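Long-range contact in clan CA, family C40, NlpC/P60 superfamily cysteine peptidase (PDB 6BIO), which probably acts as a cysteine peptidase of the NlpC/P60 type, a peptidoglycan hydrolase that the protozoan Trichomonas vaginalis turns against bacteria: residues 154-165 with 185-195. Residues are numbered along the deposited sequence; the frame is centred on the assembly and turned at random. Where two conformers were deposited one is given.
Sequences DGERAANLVKTK and LMQWAYNRLDI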
ATOM      1  N   ASP A 154     -10.803   3.179   3.024  1.00  9.06           N
ATOM      2  CA  ASP A 154      -9.717   2.845   2.134  1.00  8.68           C
ATOM      3  C   ASP A 154     -10.197   2.088   0.902  1.00  8.11           C
ATOM      4  O   ASP A 154      -9.501   2.105  -0.116  1.00  7.79           O
ATOM      5  CB  ASP A 154      -8.648   2.010   2.841  1.00  8.34           C
ATOM      6  CG  ASP A 154      -7.681   2.835   3.680  1.00  8.75           C
ATOM      7  OD1 ASP A 154      -7.636   4.092   3.554  1.00  9.41           O
ATOM      8  OD2 ASP A 154      -6.962   2.199   4.490  1.00  8.99           O
ATOM      9  N   GLY A 155     -11.354   1.415   0.954  1.00  8.47           N
ATOM     10  CA  GLY A 155     -11.916   0.830  -0.270  1.00  8.57           C
ATOM     11  C   GLY A 155     -12.227   1.860  -1.344  1.00  8.94           C
ATOM     12  O   GLY A 155     -11.895   1.673  -2.535  1.00  9.13           O
ATOM     13  N   GLU A 156     -12.861   2.969  -0.937  1.00  9.43           N
ATOM     14  CA  GLU A 156     -13.096   4.053  -1.870  1.00  9.67           C
ATOM     15  C   GLU A 156     -11.776   4.614  -2.359  1.00  8.99           C
ATOM     16  O   GLU A 156     -11.650   4.977  -3.530  1.00  9.04           O
ATOM     17  CB  GLU A 156     -13.958   5.142  -1.208  1.00 11.29           C
ATOM     18  CG  GLU A 156     -15.374   4.599  -0.907  1.00 13.89           C
ATOM     19  CD  GLU A 156     -16.357   5.606  -0.396  1.00 16.98           C
ATOM     20  OE1 GLU A 156     -16.021   6.815  -0.317  1.00 18.63           O
ATOM     21  OE2 GLU A 156     -17.520   5.162  -0.147  1.00 19.26           O
ATOM     22  N   ARG A 157     -10.763   4.686  -1.498  1.00  8.16           N
ATOM     23  CA  ARG A 157      -9.476   5.201  -1.957  0.53  8.23           C
ATOM     24  C   ARG A 157      -8.849   4.257  -2.981  1.00  7.99           C
ATOM     25  O   ARG A 157      -8.214   4.702  -3.946  1.00  8.04           O
ATOM     26  CB  ARG A 157      -8.545   5.424  -0.761  0.53  8.14           C
ATOM     27  CG  ARG A 157      -9.051   6.443   0.217  0.53  8.97           C
ATOM     28  CD  ARG A 157      -8.052   6.735   1.349  0.53 10.17           C
ATOM     29  NE  ARG A 157      -8.602   7.745   2.241  0.53 12.05           N
ATOM     30  CZ  ARG A 157      -9.332   7.493   3.322  0.53 13.03           C
ATOM     31  NH1 ARG A 157      -9.814   8.504   4.043  0.53 13.63           N
ATOM     32  NH2 ARG A 157      -9.536   6.250   3.726  0.53 13.40           N
ATOM     33  N   ALA A 158      -8.988   2.949  -2.773  1.00  7.29           N
ATOM     34  CA  ALA A 158      -8.443   1.987  -3.723  1.00  7.21           C
ATOM     35  C   ALA A 158      -9.133   2.111  -5.074  1.00  7.58           C
ATOM     36  O   ALA A 158      -8.474   2.047  -6.121  1.00  7.60           O
ATOM     37  CB  ALA A 158      -8.594   0.586  -3.167  1.00  8.04           C
ATOM     38  N   ALA A 159     -10.456   2.311  -5.070  1.00  7.51           N
ATOM     39  CA  ALA A 159     -11.209   2.495  -6.304  1.00  8.63           C
ATOM     40  C   ALA A 159     -10.739   3.741  -7.035  1.00  9.48           C
ATOM     41  O   ALA A 159     -10.585   3.727  -8.262  1.00 10.16           O
ATOM     42  CB  ALA A 159     -12.700   2.591  -5.986  1.00  9.13           C
ATOM     43  N   ASN A 160     -10.501   4.843  -6.310  1.00  8.97           N
ATOM     44  CA  ASN A 160      -9.929   6.017  -6.972  1.00  9.43           C
ATOM     45  C   ASN A 160      -8.571   5.678  -7.596  1.00  8.86           C
ATOM     46  O   ASN A 160      -8.281   6.075  -8.735  1.00  9.57           O
ATOM     47  CB  ASN A 160      -9.798   7.195  -6.013  1.00 11.33           C
ATOM     48  CG  ASN A 160      -9.028   8.363  -6.673  1.00 12.56           C
ATOM     49  OD1 ASN A 160      -9.541   9.070  -7.562  1.00 13.92           O
ATOM     50  ND2 ASN A 160      -7.791   8.566  -6.246  1.00 12.57           N
ATOM     51  N   LEU A 161      -7.709   4.971  -6.858  1.00  8.45           N
ATOM     52  CA  LEU A 161      -6.372   4.671  -7.387  1.00  7.99           C
ATOM     53  C   LEU A 161      -6.434   3.888  -8.700  1.00  8.33           C
ATOM     54  O   LEU A 161      -5.690   4.204  -9.631  1.00  8.36           O
ATOM     55  CB  LEU A 161      -5.546   3.928  -6.333  1.00  7.95           C
ATOM     56  CG  LEU A 161      -4.978   4.871  -5.274  1.00  8.08           C
ATOM     57  CD1 LEU A 161      -4.714   4.170  -3.958  1.00  8.39           C
ATOM     58  CD2 LEU A 161      -3.695   5.526  -5.788  1.00  9.09           C
ATOM     59  N   VAL A 162      -7.293   2.858  -8.799  1.00  7.92           N
ATOM     60  CA  VAL A 162      -7.340   2.147 -10.078  1.00  8.43           C
ATOM     61  C   VAL A 162      -7.915   3.025 -11.180  1.00  9.29           C
ATOM     62  O   VAL A 162      -7.510   2.886 -12.341  1.00  9.25           O
ATOM     63  CB  VAL A 162      -8.009   0.761 -10.014  1.00  9.18           C
ATOM     64  CG1 VAL A 162      -7.273  -0.162  -9.079  1.00  8.59           C
ATOM     65  CG2 VAL A 162      -9.493   0.878  -9.634  1.00  8.87           C
ATOM     66  N   LYS A 163      -8.835   3.942 -10.862  1.00  8.77           N
ATOM     67  CA  LYS A 163      -9.328   4.866 -11.884  0.77 10.26           C
ATOM     68  C   LYS A 163      -8.205   5.703 -12.462  1.00 10.26           C
ATOM     69  O   LYS A 163      -8.251   6.030 -13.637  1.00 10.53           O
ATOM     70  CB  LYS A 163     -10.434   5.765 -11.333  0.77 12.47           C
ATOM     71  CG  LYS A 163     -11.715   5.015 -11.035  0.77 15.00           C
ATOM     72  CD  LYS A 163     -12.739   5.907 -10.341  0.77 16.95           C
ATOM     73  CE  LYS A 163     -13.902   5.077  -9.852  0.77 18.86           C
ATOM     74  NZ  LYS A 163     -15.020   5.948  -9.311  0.77 20.08           N
ATOM     75  N   THR A 164      -7.199   6.056 -11.653  1.00  9.55           N
ATOM     76  CA  THR A 164      -6.093   6.878 -12.150  1.00 10.54           C
ATOM     77  C   THR A 164      -5.279   6.146 -13.202  1.00 10.30           C
ATOM     78  O   THR A 164      -4.430   6.778 -13.863  1.00 11.50           O
ATOM     79  CB  THR A 164      -5.133   7.335 -11.033  1.00 10.95           C
ATOM     80  OG1 THR A 164      -4.299   6.265 -10.588  1.00 11.46           O
ATOM     81  CG2 THR A 164      -5.876   7.983  -9.865  1.00 12.34           C
ATOM     82  N   LYS A 165      -5.490   4.826 -13.355  1.00  9.58           N
ATOM     83  CA  LYS A 165      -4.749   4.044 -14.331  1.00  8.69           C
ATOM     84  C   LYS A 165      -5.590   3.629 -15.529  1.00  9.28           C
ATOM     85  O   LYS A 165      -5.101   2.865 -16.394  1.00  9.66           O
ATOM     86  CB  LYS A 165      -4.101   2.820 -13.683  1.00  9.34           C
ATOM     87  CG  LYS A 165      -3.102   3.224 -12.567  1.00  9.13           C
ATOM     88  CD  LYS A 165      -1.960   4.069 -13.086  1.00 10.05           C
ATOM     89  CE  LYS A 165      -1.003   4.397 -11.965  1.00 12.19           C
ATOM     90  NZ  LYS A 165       0.261   5.007 -12.437  1.00 13.68           N
ATOM     91  N   LEU A 185      -2.209  -4.617 -11.138  1.00  6.28           N
ATOM     92  CA  LEU A 185      -2.986  -3.428 -10.857  1.00  6.63           C
ATOM     93  C   LEU A 185      -3.535  -3.459  -9.441  1.00  6.03           C
ATOM     94  O   LEU A 185      -3.534  -2.434  -8.745  1.00  6.08           O
ATOM     95  CB  LEU A 185      -4.113  -3.296 -11.908  1.00  5.86           C
ATOM     96  CG  LEU A 185      -5.015  -2.076 -11.772  1.00  6.72           C
ATOM     97  CD1 LEU A 185      -4.239  -0.756 -11.983  1.00  8.13           C
ATOM     98  CD2 LEU A 185      -6.156  -2.147 -12.749  1.00  8.07           C
ATOM     99  N   MET A 186      -4.033  -4.624  -8.982  1.00  5.72           N
ATOM    100  CA  MET A 186      -4.597  -4.720  -7.636  1.00  5.63           C
ATOM    101  C   MET A 186      -3.517  -4.519  -6.601  1.00  4.73           C
ATOM    102  O   MET A 186      -3.710  -3.763  -5.646  1.00  5.42           O
ATOM    103  CB  MET A 186      -5.246  -6.084  -7.438  1.00  4.96           C
ATOM    104  CG  MET A 186      -6.306  -6.531  -8.452  1.00  6.16           C
ATOM    105  SD  MET A 186      -7.812  -5.508  -8.581  1.00  7.06           S
ATOM    106  CE  MET A 186      -7.283  -4.307  -9.821  1.00  7.43           C
ATOM    107  N   GLN A 187      -2.377  -5.189  -6.773  1.00  4.82           N
ATOM    108  CA  GLN A 187      -1.325  -5.101  -5.768  1.00  4.89           C
ATOM    109  C   GLN A 187      -0.765  -3.688  -5.706  1.00  4.85           C
ATOM    110  O   GLN A 187      -0.530  -3.155  -4.616  1.00  5.34           O
ATOM    111  CB  GLN A 187      -0.234  -6.122  -6.043  1.00  4.66           C
ATOM    112  CG  GLN A 187       0.825  -6.165  -4.937  1.00  5.68           C
ATOM    113  CD  GLN A 187       1.985  -7.069  -5.251  1.00  5.79           C
ATOM    114  OE1 GLN A 187       2.650  -6.934  -6.285  1.00  6.56           O
ATOM    115  NE2 GLN A 187       2.270  -7.985  -4.351  1.00  6.54           N
ATOM    116  N   TRP A 188      -0.578  -3.058  -6.869  1.00  5.41           N
ATOM    117  CA  TRP A 188      -0.096  -1.685  -6.915  1.00  5.74           C
ATOM    118  C   TRP A 188      -1.040  -0.755  -6.152  1.00  5.66           C
ATOM    119  O   TRP A 188      -0.611   0.118  -5.380  1.00  5.59           O
ATOM    120  CB  TRP A 188       0.055  -1.248  -8.388  1.00  5.55           C
ATOM    121  CG  TRP A 188       0.260   0.245  -8.474  1.00  6.00           C
ATOM    122  CD1 TRP A 188       1.404   0.925  -8.291  1.00  6.96           C
ATOM    123  CD2 TRP A 188      -0.773   1.227  -8.628  1.00  6.76           C
ATOM    124  NE1 TRP A 188       1.153   2.283  -8.320  1.00  7.34           N
ATOM    125  CE2 TRP A 188      -0.173   2.491  -8.515  1.00  7.14           C
ATOM    126  CE3 TRP A 188      -2.146   1.156  -8.861  1.00  7.65           C
ATOM    127  CZ2 TRP A 188      -0.908   3.671  -8.629  1.00  8.04           C
ATOM    128  CZ3 TRP A 188      -2.851   2.327  -8.962  1.00  8.34           C
ATOM    129  CH2 TRP A 188      -2.233   3.564  -8.816  1.00  8.51           C
ATOM    130  N   ALA A 189      -2.340  -0.847  -6.431  1.00  5.48           N
ATOM    131  CA  ALA A 189      -3.277   0.098  -5.831  1.00  6.26           C
ATOM    132  C   ALA A 189      -3.202   0.007  -4.312  1.00  6.09           C
ATOM    133  O   ALA A 189      -3.186   1.018  -3.602  1.00  6.19           O
ATOM    134  CB  ALA A 189      -4.699  -0.165  -6.323  1.00  6.92           C
ATOM    135  N   TYR A 190      -3.190  -1.222  -3.780  1.00  5.26           N
ATOM    136  CA  TYR A 190      -3.106  -1.367  -2.331  1.00  5.40           C
ATOM    137  C   TYR A 190      -1.730  -0.996  -1.780  1.00  4.94           C
ATOM    138  O   TYR A 190      -1.633  -0.481  -0.653  1.00  5.69           O
ATOM    139  CB  TYR A 190      -3.626  -2.758  -1.888  1.00  5.64           C
ATOM    140  CG  TYR A 190      -5.141  -2.707  -1.767  1.00  6.50           C
ATOM    141  CD1 TYR A 190      -5.697  -2.170  -0.631  1.00  7.67           C
ATOM    142  CD2 TYR A 190      -5.984  -3.135  -2.775  1.00  5.91           C
ATOM    143  CE1 TYR A 190      -7.042  -2.035  -0.503  1.00  7.47           C
ATOM    144  CE2 TYR A 190      -7.353  -2.996  -2.656  1.00  6.55           C
ATOM    145  CZ  TYR A 190      -7.881  -2.481  -1.493  1.00  6.59           C
ATOM    146  OH  TYR A 190      -9.238  -2.319  -1.326  1.00  7.92           O
ATOM    147  N   ASN A 191      -0.669  -1.135  -2.577  1.00  5.32           N
ATOM    148  CA  ASN A 191       0.644  -0.649  -2.160  1.00  4.79           C
ATOM    149  C   ASN A 191       0.566   0.835  -1.831  1.00  4.80           C
ATOM    150  O   ASN A 191       1.163   1.295  -0.855  1.00  5.78           O
ATOM    151  CB  ASN A 191       1.680  -0.876  -3.258  1.00  5.50           C
ATOM    152  CG  ASN A 191       3.027  -0.315  -2.844  1.00  5.49           C
ATOM    153  OD1 ASN A 191       3.419   0.791  -3.226  1.00  6.52           O
ATOM    154  ND2 ASN A 191       3.725  -1.050  -2.008  1.00  5.83           N
ATOM    155  N   ARG A 192      -0.178   1.604  -2.628  1.00  5.19           N
ATOM    156  CA  ARG A 192      -0.308   3.038  -2.397  1.00  5.89           C
ATOM    157  C   ARG A 192      -1.130   3.392  -1.168  1.00  6.37           C
ATOM    158  O   ARG A 192      -1.119   4.558  -0.737  1.00  8.00           O
ATOM    159  CB  ARG A 192      -0.896   3.655  -3.645  1.00  6.62           C
ATOM    160  CG  ARG A 192       0.057   3.694  -4.852  1.00  6.70           C
ATOM    161  CD  ARG A 192       1.299   4.469  -4.573  1.00  8.28           C
ATOM    162  NE  ARG A 192       2.140   4.710  -5.731  1.00  8.73           N
ATOM    163  CZ  ARG A 192       3.251   4.060  -6.023  1.00  8.80           C
ATOM    164  NH1 ARG A 192       3.643   3.031  -5.323  1.00  8.25           N
ATOM    165  NH2 ARG A 192       3.984   4.456  -7.046  1.00  8.93           N
ATOM    166  N   LEU A 193      -1.796   2.417  -0.556  1.00  5.63           N
ATOM    167  CA  LEU A 193      -2.493   2.553   0.720  1.00  6.08           C
ATOM    168  C   LEU A 193      -1.764   1.830   1.839  1.00  6.23           C
ATOM    169  O   LEU A 193      -2.304   1.674   2.947  1.00  7.06           O
ATOM    170  CB  LEU A 193      -3.917   1.998   0.575  1.00  6.42           C
ATOM    171  CG  LEU A 193      -4.742   2.751  -0.485  1.00  7.59           C
ATOM    172  CD1 LEU A 193      -6.066   2.060  -0.728  1.00  9.25           C
ATOM    173  CD2 LEU A 193      -5.000   4.226  -0.109  1.00  9.08           C
ATOM    174  N   ASP A 194      -0.531   1.396   1.588  1.00  5.74           N
ATOM    175  CA  ASP A 194       0.272   0.717   2.601  1.00  5.46           C
ATOM    176  C   ASP A 194      -0.428  -0.540   3.103  1.00  5.25           C
ATOM    177  O   ASP A 194      -0.353  -0.872   4.285  1.00  5.99           O
ATOM    178  CB  ASP A 194       0.658   1.657   3.744  1.00  5.94           C
ATOM    179  CG  ASP A 194       1.797   1.141   4.630  1.00  5.95           C
ATOM    180  OD1 ASP A 194       2.615   0.315   4.187  1.00  5.69           O
ATOM    181  OD2 ASP A 194       1.834   1.657   5.776  1.00  6.56           O
ATOM    182  N   ILE A 195      -1.037  -1.274   2.165  1.00  5.32           N
ATOM    183  CA  ILE A 195      -1.729  -2.517   2.475  1.00  5.56           C
ATOM    184  C   ILE A 195      -1.140  -3.566   1.534  1.00  5.68           C
ATOM    185  O   ILE A 195      -1.102  -3.359   0.318  1.00  5.76           O
ATOM    186  CB  ILE A 195      -3.251  -2.375   2.263  1.00  6.68           C
ATOM    187  CG1 ILE A 195      -3.803  -1.424   3.306  1.00  7.19           C
ATOM    188  CG2 ILE A 195      -3.917  -3.757   2.303  1.00  7.98           C
ATOM    189  CD1 ILE A 195      -5.226  -0.967   2.945  1.00  8.26           C
TER
HETATM  190  O   HOH W   1      -4.261   2.644   4.648  1.00  7.88           O
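Val162 meets Ala189 where two helices of the papain-like NlpC/P60 domain pack; the axes of 154-163 and 185-191 approach to 9.1 Å, with 123° between their N-to-C directions. The middle of the contact is buried and apolar. Val162 CG1 sits 3.8 Å from Ala189 CB and also touches Leu185 CG, while Met240 of strand 237-243 backs Val162 from the sheet. One turn earlier, Ala158 CB rests 3.6 Å from Tyr190 CZ; the phenol hydroxyl is hydrogen-bonded to the carbonyl of Gly220. Leu193, in the turn from Asn191 to Asp194, packs its CD1 against Ala158 CB and its CD2 against Arg157 CB, and its CG lies 3.8 Å from Leu161 CD1 as the two leucines run past each other in opposite directions.

No direct hydrogen bond crosses between the segments, and the two flanks are more polar. At one, a water donates to Asp154 OD2 and to Leu193 O, while Asp154 OD1 holds a salt bridge to Lys147. At the other, where Thr164 is exposed, the Trp188 ring lies between two long side chains. Arg192 CG covers one face; on the opposite face the Lys165 chain, bent at its second torsion (chi2 -61°), lays CE 3.4 Å from Trp188 CZ2 on its way to the carbonyl of Pro177. The ring's edge points at Leu161 O, 3.5 Å from Trp188 CZ3, a carbonyl whose in-plane lone pair takes the Thr164 OG1 hydroxyl at 2.7 Å.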